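PDB 5DZQ: toxin-like protein from Paenibacillus larvae subsp. larvae BRL-230010, which probably transfers ADP-ribose from NAD+ to a Rho-type GTPase of the host cell, as C3-like mono-ADP-ribosyltransferase toxins do. Local coordinates for residues E28-W32 against G167-K171; L43-Y47 against K74-L78; Y94-T99 against R152-T157; I101-F106 against K123-Y128. All blocks are in the same frame, centred on the assembly; numbering follows the deposited sequence.

Contact 1 of 4, residues E28-W32 against G167-K171; sequences EYKAW and GYVDK
Y29 and D170 meet because each swings its polar end across the gap: the tyrosine ring leaves with CG anti to its own N (chi1 169°), while D170 keeps CG beside its N (chi1 -63°). Y29 OH donates to D170 OD2 over 2.5 Å, reaching the oxygen on its syn side and not far from the carboxylate plane, with ring and carboxylate planes 69° apart. W32 presents a broad surface instead. The CH2 of G167 lies over one face of the six-membered ring, with CA 3.8 Å from the centroid, a CH-pi contact. At the edge of that ring sit Y168 O, 3.5 Å from W32 CE3, and V169 CG1, 3.8 Å from W32 CZ3. The carboxylate of E28 passes Y168 with E28 CD 3.7 Å from Y168 CE1. Helix 29-35 thereby covers strand 167-170, the neighbour of strand 179-183, at whose start lies Q178-Y179-E180, consistent with the Q-x-E motif of the family. The chemistry differs at the two ends: a short phenol-carboxylate bond, probably charge-assisted, at Y29, and at E28 two waters, one between E28 O and Y168 N, the other between E28 OE1 and Y168 OH, with OE1 also bonded to S88.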
loop_
_atom_site.group_PDB
_atom_site.type_symbol
_atom_site.label_atom_id
_atom_site.label_comp_id
_atom_site.label_asym_id
_atom_site.label_seq_id
_atom_site.Cartn_x
_atom_site.Cartn_y
_atom_site.Cartn_z
ATOM N N GLU B 28 -0.479 25.634 3.202
ATOM C CA GLU B 28 0.421 25.407 2.071
ATOM C C GLU B 28 -0.165 24.423 1.051
ATOM O O GLU B 28 0.150 24.480 -0.140
ATOM C CB GLU B 28 1.777 24.906 2.559
ATOM C CG GLU B 28 2.836 24.874 1.470
ATOM C CD GLU B 28 4.238 24.814 2.032
ATOM O OE1 GLU B 28 4.399 25.064 3.249
ATOM O OE2 GLU B 28 5.178 24.518 1.263
ATOM N N TYR B 29 -1.011 23.518 1.525
ATOM C CA TYR B 29 -1.844 22.720 0.635
ATOM C C TYR B 29 -2.695 23.656 -0.225
ATOM O O TYR B 29 -2.911 23.407 -1.415
ATOM C CB TYR B 29 -2.720 21.761 1.447
ATOM C CG TYR B 29 -3.817 21.054 0.677
ATOM C CD1 TYR B 29 -5.021 21.694 0.392
ATOM C CD2 TYR B 29 -3.664 19.737 0.268
ATOM C CE1 TYR B 29 -6.027 21.052 -0.300
ATOM C CE2 TYR B 29 -4.667 19.084 -0.424
ATOM C CZ TYR B 29 -5.848 19.748 -0.704
ATOM O OH TYR B 29 -6.855 19.109 -1.394
ATOM N N LYS B 30 -3.166 24.740 0.388
ATOM C CA LYS B 30 -4.025 25.704 -0.289
ATOM C C LYS B 30 -3.262 26.539 -1.315
ATOM O O LYS B 30 -3.778 26.836 -2.391
ATOM C CB LYS B 30 -4.692 26.630 0.731
ATOM C CG LYS B 30 -5.667 25.946 1.685
ATOM C CD LYS B 30 -7.083 25.888 1.113
ATOM C CE LYS B 30 -7.380 24.537 0.473
ATOM N NZ LYS B 30 -8.696 24.522 -0.227
ATOM N N ALA B 31 -2.039 26.924 -0.972
ATOM C CA ALA B 31 -1.220 27.752 -1.856
ATOM C C ALA B 31 -0.880 27.014 -3.146
ATOM O O ALA B 31 -0.929 27.584 -4.240
ATOM C CB ALA B 31 0.054 28.183 -1.145
ATOM N N TRP B 32 -0.520 25.742 -3.010
ATOM C CA TRP B 32 -0.204 24.917 -4.171
ATOM C C TRP B 32 -1.450 24.710 -5.023
ATOM O O TRP B 32 -1.413 24.877 -6.245
ATOM C CB TRP B 32 0.380 23.576 -3.725
ATOM C CG TRP B 32 0.833 22.675 -4.848
ATOM C CD1 TRP B 32 1.374 23.049 -6.052
ATOM C CD2 TRP B 32 0.785 21.250 -4.857
ATOM N NE1 TRP B 32 1.663 21.932 -6.809
ATOM C CE2 TRP B 32 1.312 20.817 -6.094
ATOM C CE3 TRP B 32 0.345 20.293 -3.937
ATOM C CZ2 TRP B 32 1.411 19.471 -6.428
ATOM C CZ3 TRP B 32 0.443 18.963 -4.271
ATOM C CH2 TRP B 32 0.972 18.560 -5.506
ATOM N N GLY B 167 4.795 18.974 -2.604
ATOM C CA GLY B 167 3.442 19.455 -2.402
ATOM C C GLY B 167 2.694 18.660 -1.349
ATOM O O GLY B 167 2.821 17.435 -1.278
ATOM N N TYR B 168 1.930 19.357 -0.512
ATOM C CA TYR B 168 1.083 18.670 0.455
ATOM C C TYR B 168 -0.159 18.117 -0.225
ATOM O O TYR B 168 -0.802 18.801 -1.028
ATOM C CB TYR B 168 0.696 19.613 1.590
ATOM C CG TYR B 168 1.855 19.947 2.508
ATOM C CD1 TYR B 168 2.739 20.978 2.202
ATOM C CD2 TYR B 168 2.072 19.222 3.675
ATOM C CE1 TYR B 168 3.812 21.287 3.045
ATOM C CE2 TYR B 168 3.133 19.527 4.523
ATOM C CZ TYR B 168 3.995 20.554 4.203
ATOM O OH TYR B 168 5.047 20.841 5.047
ATOM N N VAL B 169 -0.495 16.874 0.097
ATOM C CA VAL B 169 -1.659 16.219 -0.478
ATOM C C VAL B 169 -2.562 15.638 0.605
ATOM O O VAL B 169 -2.120 15.411 1.732
ATOM C CB VAL B 169 -1.236 15.102 -1.434
ATOM C CG1 VAL B 169 -0.396 15.676 -2.570
ATOM C CG2 VAL B 169 -0.452 14.036 -0.679
ATOM N N ASP B 170 -3.828 15.405 0.263
ATOM C CA ASP B 170 -4.751 14.725 1.166
ATOM C C ASP B 170 -4.287 13.293 1.389
ATOM O O ASP B 170 -3.966 12.585 0.437
ATOM C CB ASP B 170 -6.175 14.743 0.603
ATOM C CG ASP B 170 -6.730 16.152 0.462
ATOM O OD1 ASP B 170 -7.124 16.738 1.489
ATOM O OD2 ASP B 170 -6.771 16.671 -0.675
ATOM N N LYS B 171 -4.223 12.869 2.646
ATOM C CA LYS B 171 -3.827 11.496 2.944
ATOM C C LYS B 171 -4.990 10.578 2.589
ATOM O O LYS B 171 -6.148 10.947 2.772
ATOM C CB LYS B 171 -3.434 11.342 4.419
ATOM C CG LYS B 171 -2.744 10.021 4.770
ATOM C CD LYS B 171 -2.312 10.002 6.240
ATOM C CE LYS B 171 -1.284 8.918 6.525
ATOM N NZ LYS B 171 0.094 9.353 6.163
HETATM O O HOH W 1 1.861 22.247 -0.838
HETATM O O HOH W 2 6.344 23.328 5.191
#

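Contact 2 of 4, residues L43-Y47 against K74-L78; sequences LVKEY and KILKL
L43, V44 and Y47 close around L78 where helices 38-49 and 69-83 of the N-terminal helical region cross. The short axes approach to 10.4 Å, with their N-to-C directions 112° apart. Apolar packing supplies most of the contact. L78 turns CG anti to its backbone N (chi1 -169°) and divides its methyls between two neighbours: CD1 lies 3.6 Å from V44 CG2, and CD2 lies 3.6 Å from Y47 CB. The start of the Y47 ring still touches that methyl, but its far end leads away, and the hydroxyl bonds to N55 and S140. The charged interaction lies beyond L43. There the extended chains of K74 and E46 cross at about a right angle, and K74 NZ donates to the syn lone pair of E46 OE1 at 2.9 Å, forming a salt bridge. The same ammonium group also bonds to Y111 O of the second subunit, which carries the pair to the boundary with that subunit. L43 fills the region between the two kinds of contact with its forked end. Its CD1 rests 4.0 Å from K74 CB, while L43 CD2 presses to 3.5 Å from K77 CB, tighter than usual carbon contact.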
loop_
_atom_site.group_PDB
_atom_site.type_symbol
_atom_site.label_atom_id
_atom_site.label_comp_id
_atom_site.label_asym_id
_atom_site.label_seq_id
_atom_site.Cartn_x
_atom_site.Cartn_y
_atom_site.Cartn_z
ATOM N N LEU B 43 -5.272 14.944 -11.422
ATOM C CA LEU B 43 -4.177 14.015 -11.623
ATOM C C LEU B 43 -3.416 13.743 -10.332
ATOM O O LEU B 43 -3.028 12.595 -10.063
ATOM C CB LEU B 43 -3.224 14.551 -12.694
ATOM C CG LEU B 43 -2.201 13.557 -13.217
ATOM C CD1 LEU B 43 -2.885 12.313 -13.794
ATOM C CD2 LEU B 43 -1.358 14.237 -14.276
ATOM N N VAL B 44 -3.173 14.788 -9.543
ATOM C CA VAL B 44 -2.486 14.599 -8.262
ATOM C C VAL B 44 -3.304 13.676 -7.359
ATOM O O VAL B 44 -2.761 12.755 -6.738
ATOM C CB VAL B 44 -2.217 15.939 -7.547
ATOM C CG1 VAL B 44 -1.752 15.703 -6.123
ATOM C CG2 VAL B 44 -1.166 16.727 -8.329
ATOM N N LYS B 45 -4.613 13.895 -7.319
ATOM C CA LYS B 45 -5.488 13.015 -6.546
ATOM C C LYS B 45 -5.533 11.602 -7.120
ATOM O O LYS B 45 -5.594 10.624 -6.362
ATOM C CB LYS B 45 -6.897 13.596 -6.476
ATOM C CG LYS B 45 -6.988 14.843 -5.611
ATOM C CD LYS B 45 -8.432 15.126 -5.254
ATOM C CE LYS B 45 -8.584 16.452 -4.553
ATOM N NZ LYS B 45 -10.027 16.708 -4.264
ATOM N N GLU B 46 -5.513 11.494 -8.451
ATOM C CA GLU B 46 -5.468 10.182 -9.103
ATOM C C GLU B 46 -4.257 9.393 -8.620
ATOM O O GLU B 46 -4.386 8.229 -8.218
ATOM C CB GLU B 46 -5.423 10.298 -10.635
ATOM C CG GLU B 46 -5.342 8.920 -11.337
ATOM C CD GLU B 46 -5.415 8.998 -12.862
ATOM O OE1 GLU B 46 -4.725 8.205 -13.535
ATOM O OE2 GLU B 46 -6.170 9.840 -13.385
ATOM N N TYR B 47 -3.093 10.036 -8.660
ATOM C CA TYR B 47 -1.844 9.445 -8.179
ATOM C C TYR B 47 -1.950 9.025 -6.718
ATOM O O TYR B 47 -1.632 7.882 -6.373
ATOM C CB TYR B 47 -0.626 10.400 -8.325
ATOM C CG TYR B 47 0.536 9.861 -7.500
ATOM C CD1 TYR B 47 1.341 8.836 -7.986
ATOM C CD2 TYR B 47 0.757 10.300 -6.194
ATOM C CE1 TYR B 47 2.368 8.295 -7.199
ATOM C CE2 TYR B 47 1.754 9.759 -5.412
ATOM C CZ TYR B 47 2.554 8.751 -5.919
ATOM O OH TYR B 47 3.553 8.222 -5.130
ATOM N N LYS B 74 0.719 11.135 -18.437
ATOM C CA LYS B 74 0.306 11.550 -17.095
ATOM C C LYS B 74 1.501 11.922 -16.233
ATOM O O LYS B 74 1.451 12.860 -15.431
ATOM C CB LYS B 74 -0.475 10.433 -16.381
ATOM C CG LYS B 74 -1.733 9.962 -17.072
ATOM C CD LYS B 74 -2.409 8.916 -16.195
ATOM C CE LYS B 74 -3.472 8.146 -16.952
ATOM N NZ LYS B 74 -4.053 7.064 -16.105
ATOM N N ILE B 75 2.564 11.141 -16.358
ATOM C CA ILE B 75 3.717 11.335 -15.496
ATOM C C ILE B 75 4.316 12.703 -15.793
ATOM O O ILE B 75 4.706 13.428 -14.875
ATOM C CB ILE B 75 4.761 10.203 -15.676
ATOM C CG1 ILE B 75 4.288 8.935 -14.939
ATOM C CG2 ILE B 75 6.120 10.636 -15.157
ATOM C CD1 ILE B 75 5.086 7.704 -15.257
ATOM N N LEU B 76 4.358 13.075 -17.070
ATOM C CA LEU B 76 4.897 14.387 -17.415
ATOM C C LEU B 76 4.063 15.514 -16.823
ATOM O O LEU B 76 4.609 16.519 -16.370
ATOM C CB LEU B 76 4.992 14.543 -18.921
ATOM C CG LEU B 76 6.095 13.658 -19.495
ATOM C CD1 LEU B 76 6.109 13.745 -21.004
ATOM C CD2 LEU B 76 7.443 14.057 -18.913
ATOM N N LYS B 77 2.743 15.344 -16.824
ATOM C CA LYS B 77 1.865 16.352 -16.240
ATOM C C LYS B 77 2.005 16.405 -14.721
ATOM O O LYS B 77 2.007 17.481 -14.125
ATOM C CB LYS B 77 0.403 16.087 -16.621
ATOM C CG LYS B 77 0.118 16.143 -18.121
ATOM C CD LYS B 77 -1.375 16.308 -18.391
ATOM C CE LYS B 77 -1.652 16.568 -19.861
ATOM N NZ LYS B 77 -1.572 15.320 -20.661
ATOM N N LEU B 78 2.129 15.243 -14.087
ATOM C CA LEU B 78 2.293 15.201 -12.638
ATOM C C LEU B 78 3.620 15.842 -12.236
ATOM O O LEU B 78 3.682 16.598 -11.268
ATOM C CB LEU B 78 2.206 13.755 -12.141
ATOM C CG LEU B 78 2.097 13.477 -10.645
ATOM C CD1 LEU B 78 1.054 14.372 -9.977
ATOM C CD2 LEU B 78 1.761 12.000 -10.451
#

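Contact 3 of 4, residues Y94-T99 against R152-T157; sequences YRGDDT and RPVLTT
The guanidinium of R152 turns its own edge to strand 91-97, with G96 O and D97 N lying near its plane. R152 NH2 donates to G96 O at 3.2 Å. The partner is only 3° out of the guanidinium plane, but the donor stands well above the plane of the carbonyl, away from its lone pairs. A second guanidinium, that of R95, has the carboxyl carbon of D97 at its edge and grips the carboxylate side-on: R95 NE reaches D97 OD2, and R95 NH2 reaches D97 OD1 at 2.8 Å. The remaining nitrogen, R95 NH1, bonds to S140 O. L155, with CG anti to its N (chi1 -171°), brings CD2 obliquely to the Y94 ring, 3.7 Å from Y94 CD2. Between these groups the backbones form an antiparallel ladder, with R95-T156 and D97-V154 as hydrogen-bonded pairs and Y94-T157 and G96-L155 as non-hydrogen-bonded ones. T156 N donates to R95 O at 2.9 Å in a nearly straight bond (177°), and V154 N to D97 O at 3.0 Å. This pairing joins edge strand 91-97 to strand 154-160 in the five-stranded mixed sheet of the ADP-ribosyltransferase fold. R95 occupies a position consistent with the conserved arginine of the R-S-E class, and S140, whose carbonyl it binds, begins S140-T141-S142, consistent with the S-T-S motif of that class. One water donates to R95 O and D97 OD2, and takes a bond from T156 OG1 at 2.7 Å. At the far end P153 CG packs 3.8 Å from D98 CA, and N50 of the second subunit touches D98, R152 and P153.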
loop_
_atom_site.group_PDB
_atom_site.type_symbol
_atom_site.label_atom_id
_atom_site.label_comp_id
_atom_site.label_asym_id
_atom_site.label_seq_id
_atom_site.Cartn_x
_atom_site.Cartn_y
_atom_site.Cartn_z
ATOM N N TYR B 94 8.609 11.389 7.231
ATOM C CA TYR B 94 9.013 9.999 7.412
ATOM C C TYR B 94 8.225 9.025 6.549
ATOM O O TYR B 94 7.136 9.356 6.064
ATOM C CB TYR B 94 8.885 9.593 8.883
ATOM C CG TYR B 94 7.482 9.331 9.367
ATOM C CD1 TYR B 94 6.682 10.362 9.847
ATOM C CD2 TYR B 94 6.965 8.046 9.375
ATOM C CE1 TYR B 94 5.394 10.106 10.302
ATOM C CE2 TYR B 94 5.692 7.792 9.822
ATOM C CZ TYR B 94 4.918 8.823 10.286
ATOM O OH TYR B 94 3.657 8.552 10.751
ATOM N N ARG B 95 8.800 7.829 6.402
ATOM C CA ARG B 95 8.264 6.697 5.621
ATOM C C ARG B 95 8.558 5.404 6.337
ATOM O O ARG B 95 9.702 5.175 6.708
ATOM C CB ARG B 95 8.936 6.584 4.247
ATOM C CG ARG B 95 8.370 7.398 3.139
ATOM C CD ARG B 95 8.811 6.779 1.823
ATOM N NE ARG B 95 8.392 5.380 1.753
ATOM C CZ ARG B 95 7.170 4.985 1.399
ATOM N NH1 ARG B 95 6.242 5.882 1.074
ATOM N NH2 ARG B 95 6.871 3.692 1.374
ATOM N N GLY B 96 7.570 4.529 6.486
ATOM C CA GLY B 96 7.853 3.161 6.892
ATOM C C GLY B 96 8.033 2.311 5.643
ATOM O O GLY B 96 7.491 2.640 4.589
ATOM N N ASP B 97 8.806 1.236 5.735
ATOM C CA ASP B 97 8.941 0.319 4.601
ATOM C C ASP B 97 9.196 -1.082 5.129
ATOM O O ASP B 97 9.661 -1.249 6.259
ATOM C CB ASP B 97 10.080 0.752 3.659
ATOM C CG ASP B 97 9.695 1.915 2.748
ATOM O OD1 ASP B 97 8.837 1.717 1.849
ATOM O OD2 ASP B 97 10.261 3.024 2.918
ATOM N N ASP B 98 8.880 -2.102 4.331
ATOM C CA ASP B 98 9.312 -3.438 4.693
ATOM C C ASP B 98 10.707 -3.652 4.122
ATOM O O ASP B 98 11.240 -2.796 3.415
ATOM C CB ASP B 98 8.322 -4.515 4.213
ATOM C CG ASP B 98 8.052 -4.460 2.719
ATOM O OD1 ASP B 98 9.009 -4.335 1.925
ATOM O OD2 ASP B 98 6.863 -4.567 2.337
ATOM N N THR B 99 11.293 -4.794 4.427
ATOM C CA THR B 99 12.692 -5.031 4.117
ATOM C C THR B 99 12.974 -5.226 2.621
ATOM O O THR B 99 14.134 -5.274 2.211
ATOM C CB THR B 99 13.191 -6.253 4.875
ATOM O OG1 THR B 99 14.476 -6.629 4.368
ATOM C CG2 THR B 99 12.222 -7.409 4.680
ATOM N N ARG B 152 6.300 -0.741 10.716
ATOM C CA ARG B 152 7.010 -1.530 9.711
ATOM C C ARG B 152 8.483 -1.617 10.110
ATOM O O ARG B 152 8.957 -0.780 10.885
ATOM C CB ARG B 152 6.813 -0.921 8.326
ATOM C CG ARG B 152 5.318 -0.711 8.015
ATOM C CD ARG B 152 5.001 -0.827 6.546
ATOM N NE ARG B 152 5.117 0.446 5.853
ATOM C CZ ARG B 152 4.089 1.233 5.552
ATOM N NH1 ARG B 152 2.854 0.874 5.884
ATOM N NH2 ARG B 152 4.296 2.380 4.914
ATOM N N PRO B 153 9.200 -2.648 9.617
ATOM C CA PRO B 153 10.565 -2.880 10.109
ATOM C C PRO B 153 11.555 -1.754 9.787
ATOM O O PRO B 153 12.533 -1.577 10.512
ATOM C CB PRO B 153 10.979 -4.190 9.411
ATOM C CG PRO B 153 9.979 -4.409 8.305
ATOM C CD PRO B 153 8.718 -3.753 8.763
ATOM N N VAL B 154 11.312 -1.005 8.726
ATOM C CA VAL B 154 12.220 0.076 8.370
ATOM C C VAL B 154 11.537 1.425 8.526
ATOM O O VAL B 154 10.381 1.593 8.147
ATOM C CB VAL B 154 12.731 -0.079 6.929
ATOM C CG1 VAL B 154 13.772 1.001 6.620
ATOM C CG2 VAL B 154 13.331 -1.464 6.751
ATOM N N LEU B 155 12.248 2.376 9.118
ATOM C CA LEU B 155 11.739 3.727 9.255
ATOM C C LEU B 155 12.773 4.688 8.693
ATOM O O LEU B 155 13.927 4.700 9.128
ATOM C CB LEU B 155 11.434 4.043 10.730
ATOM C CG LEU B 155 10.687 5.315 11.165
ATOM C CD1 LEU B 155 11.497 6.572 11.027
ATOM C CD2 LEU B 155 9.355 5.482 10.440
ATOM N N THR B 156 12.352 5.505 7.736
ATOM C CA THR B 156 13.217 6.527 7.158
ATOM C C THR B 156 12.706 7.906 7.538
ATOM O O THR B 156 11.544 8.199 7.324
ATOM C CB THR B 156 13.267 6.419 5.614
ATOM O OG1 THR B 156 13.684 5.099 5.243
ATOM C CG2 THR B 156 14.235 7.438 5.037
ATOM N N THR B 157 13.551 8.749 8.122
ATOM C CA THR B 157 13.178 10.156 8.262
ATOM C C THR B 157 13.985 10.963 7.255
ATOM O O THR B 157 15.151 10.659 7.009
ATOM C CB THR B 157 13.419 10.704 9.687
ATOM O OG1 THR B 157 14.730 10.345 10.130
ATOM C CG2 THR B 157 12.389 10.149 10.657
HETATM O O HOH W 3 11.501 3.573 5.123
#

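Contact 4 of 4, residues I101-F106 against K123-Y128; sequences IFGKEF and KLRDEY
L124 is the hub where helix 118-128 meets the segment that follows strand 91-97 in the alpha/beta fold: it sets one methyl on F102 and the other on F106. Extending CG anti to its own N (chi1 -176°), L124 points its forked end at the pair of rings. CD2 stands almost exactly on the normal of the F102 ring, 3.7 Å from its centroid and 3° off, while CD1 lies over the F106 ring at 3.9 Å from that centroid. Both are CH-pi contacts. Each ring is also backed on its opposite face from within its own segment, by I101 CG1 over the centre of F102 and by E105 OE1 toward the rim of F106. Y128 extends the cluster. The edge of F102 is directed at the face of Y128 in an offset edge-to-face pair, with centroids 5.9 Å apart and planes at 71°, and the hydroxyl of Y128 lies at the edge of F102, with OH 4.0 Å from F102 CD1. Charged side chains border the F106 end. K123 CD comes within 4.0 Å of F106 CE1, and E127 OE2 sits near the plane at the ring edge. E105 OE2 and E127 OE2 are two like charges at 4.0 Å that would probably repel somewhat, with E105 exposed and E127 partly so. On the inner side, F102 and I101 touch V154 of strand 154-160, while L124 and Y128 reach M194 of strand 187-198, seating helix 118-128 and the 3-10 turn at I101-F102 against the main sheet.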
loop_
_atom_site.group_PDB
_atom_site.type_symbol
_atom_site.label_atom_id
_atom_site.label_comp_id
_atom_site.label_asym_id
_atom_site.label_seq_id
_atom_site.Cartn_x
_atom_site.Cartn_y
_atom_site.Cartn_z
ATOM N N ILE B 101 12.770 -3.205 0.308
ATOM C CA ILE B 101 13.455 -2.054 -0.283
ATOM C C ILE B 101 14.971 -2.246 -0.353
ATOM O O ILE B 101 15.665 -1.464 -1.004
ATOM C CB ILE B 101 13.182 -0.756 0.494
ATOM C CG1 ILE B 101 13.751 -0.853 1.912
ATOM C CG2 ILE B 101 11.689 -0.433 0.505
ATOM C CD1 ILE B 101 13.721 0.463 2.657
ATOM N N PHE B 102 15.481 -3.278 0.314
ATOM C CA PHE B 102 16.919 -3.540 0.348
ATOM C C PHE B 102 17.387 -4.515 -0.734
ATOM O O PHE B 102 18.588 -4.652 -0.957
ATOM C CB PHE B 102 17.338 -4.097 1.712
ATOM C CG PHE B 102 17.098 -3.151 2.849
ATOM C CD1 PHE B 102 17.445 -1.813 2.738
ATOM C CD2 PHE B 102 16.505 -3.595 4.018
ATOM C CE1 PHE B 102 17.216 -0.933 3.791
ATOM C CE2 PHE B 102 16.268 -2.719 5.072
ATOM C CZ PHE B 102 16.629 -1.389 4.953
ATOM N N GLY B 103 16.455 -5.205 -1.383
ATOM C CA GLY B 103 16.822 -6.207 -2.375
ATOM C C GLY B 103 16.798 -7.631 -1.839
ATOM O O GLY B 103 16.651 -7.843 -0.636
ATOM N N LYS B 104 16.963 -8.610 -2.731
ATOM C CA LYS B 104 16.735 -10.013 -2.381
ATOM C C LYS B 104 17.721 -10.568 -1.360
ATOM O O LYS B 104 17.346 -11.379 -0.511
ATOM C CB LYS B 104 16.772 -10.889 -3.640
ATOM C CG LYS B 104 15.495 -10.862 -4.473
ATOM C CD LYS B 104 15.547 -11.908 -5.590
ATOM C CE LYS B 104 14.271 -11.909 -6.426
ATOM N NZ LYS B 104 14.358 -12.864 -7.571
ATOM N N GLU B 105 18.978 -10.146 -1.440
ATOM C CA GLU B 105 20.001 -10.686 -0.544
ATOM C C GLU B 105 19.740 -10.316 0.907
ATOM O O GLU B 105 19.988 -11.109 1.813
ATOM C CB GLU B 105 21.396 -10.208 -0.955
ATOM C CG GLU B 105 21.532 -8.709 -1.130
ATOM C CD GLU B 105 22.981 -8.269 -1.207
ATOM O OE1 GLU B 105 23.860 -9.024 -0.731
ATOM O OE2 GLU B 105 23.240 -7.170 -1.746
ATOM N N PHE B 106 19.231 -9.110 1.127
ATOM C CA PHE B 106 18.995 -8.635 2.482
ATOM C C PHE B 106 17.581 -8.941 2.958
ATOM O O PHE B 106 17.354 -9.142 4.150
ATOM C CB PHE B 106 19.252 -7.130 2.574
ATOM C CG PHE B 106 20.683 -6.739 2.316
ATOM C CD1 PHE B 106 21.678 -7.066 3.223
ATOM C CD2 PHE B 106 21.025 -6.024 1.182
ATOM C CE1 PHE B 106 22.997 -6.704 2.990
ATOM C CE2 PHE B 106 22.339 -5.656 0.945
ATOM C CZ PHE B 106 23.326 -5.996 1.850
ATOM N N LYS B 123 27.144 -4.930 6.852
ATOM C CA LYS B 123 27.315 -4.912 5.404
ATOM C C LYS B 123 26.350 -3.928 4.738
ATOM O O LYS B 123 26.736 -3.172 3.845
ATOM C CB LYS B 123 27.114 -6.315 4.832
ATOM C CG LYS B 123 27.537 -6.482 3.382
ATOM C CD LYS B 123 26.824 -7.673 2.748
ATOM C CE LYS B 123 27.392 -8.021 1.383
ATOM N NZ LYS B 123 28.733 -8.661 1.500
ATOM N N LEU B 124 25.093 -3.940 5.174
ATOM C CA LEU B 124 24.094 -3.036 4.616
ATOM C C LEU B 124 24.483 -1.580 4.865
ATOM O O LEU B 124 24.452 -0.760 3.946
ATOM C CB LEU B 124 22.713 -3.324 5.208
ATOM C CG LEU B 124 21.545 -2.509 4.637
ATOM C CD1 LEU B 124 21.426 -2.702 3.135
ATOM C CD2 LEU B 124 20.225 -2.850 5.333
ATOM N N ARG B 125 24.859 -1.274 6.106
ATOM C CA ARG B 125 25.222 0.088 6.489
ATOM C C ARG B 125 26.421 0.612 5.689
ATOM O O ARG B 125 26.391 1.734 5.194
ATOM C CB ARG B 125 25.513 0.158 7.989
ATOM C CG ARG B 125 25.565 1.574 8.553
ATOM C CD ARG B 125 25.827 1.557 10.052
ATOM N NE ARG B 125 26.902 0.626 10.379
ATOM C CZ ARG B 125 27.397 0.444 11.598
ATOM N NH1 ARG B 125 26.914 1.138 12.623
ATOM N NH2 ARG B 125 28.375 -0.433 11.793
ATOM N N ASP B 126 27.471 -0.198 5.570
ATOM C CA ASP B 126 28.631 0.173 4.756
ATOM C C ASP B 126 28.231 0.415 3.308
ATOM O O ASP B 126 28.726 1.330 2.651
ATOM C CB ASP B 126 29.707 -0.910 4.820
ATOM C CG ASP B 126 30.505 -0.860 6.107
ATOM O OD1 ASP B 126 30.671 0.251 6.656
ATOM O OD2 ASP B 126 30.966 -1.925 6.568
ATOM N N GLU B 127 27.314 -0.410 2.824
ATOM C CA GLU B 127 26.825 -0.286 1.466
ATOM C C GLU B 127 25.993 0.983 1.294
ATOM O O GLU B 127 25.980 1.575 0.222
ATOM C CB GLU B 127 26.007 -1.526 1.095
ATOM C CG GLU B 127 25.649 -1.645 -0.376
ATOM C CD GLU B 127 25.465 -3.091 -0.812
ATOM O OE1 GLU B 127 26.286 -3.946 -0.408
ATOM O OE2 GLU B 127 24.499 -3.373 -1.557
ATOM N N TYR B 128 25.323 1.416 2.360
ATOM C CA TYR B 128 24.320 2.483 2.262
ATOM C C TYR B 128 24.739 3.843 2.832
ATOM O O TYR B 128 24.518 4.879 2.201
ATOM C CB TYR B 128 23.032 2.040 2.964
ATOM C CG TYR B 128 21.970 1.479 2.045
ATOM C CD1 TYR B 128 22.304 0.651 0.980
ATOM C CD2 TYR B 128 20.625 1.763 2.258
ATOM C CE1 TYR B 128 21.325 0.135 0.144
ATOM C CE2 TYR B 128 19.642 1.251 1.432
ATOM C CZ TYR B 128 19.996 0.439 0.376
ATOM O OH TYR B 128 19.011 -0.070 -0.444
#

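How the contacts relate
From the N terminus, helix 29-35 opens contact 1, which closes only at strand 167-170 and so spans the other three. Within that long loop, contact 2 comes first, pairing helices 38-49 and 69-83, and it ends before contact 3 begins. Contact 3 joins strand 91-97 to strand 154-160, and contact 4 is made and completed between those strands; no loops cross. Contacts 1 and 2 meet at V44, which packs against V169 and W32, linking the N-terminal helices to the three-stranded sheet. Contacts 3 and 4 adjoin, so the five-stranded sheet is linked through residues 101-106 to helix 118-128. Contacts 1 and 4 lie about 34 Å apart, centre to centre.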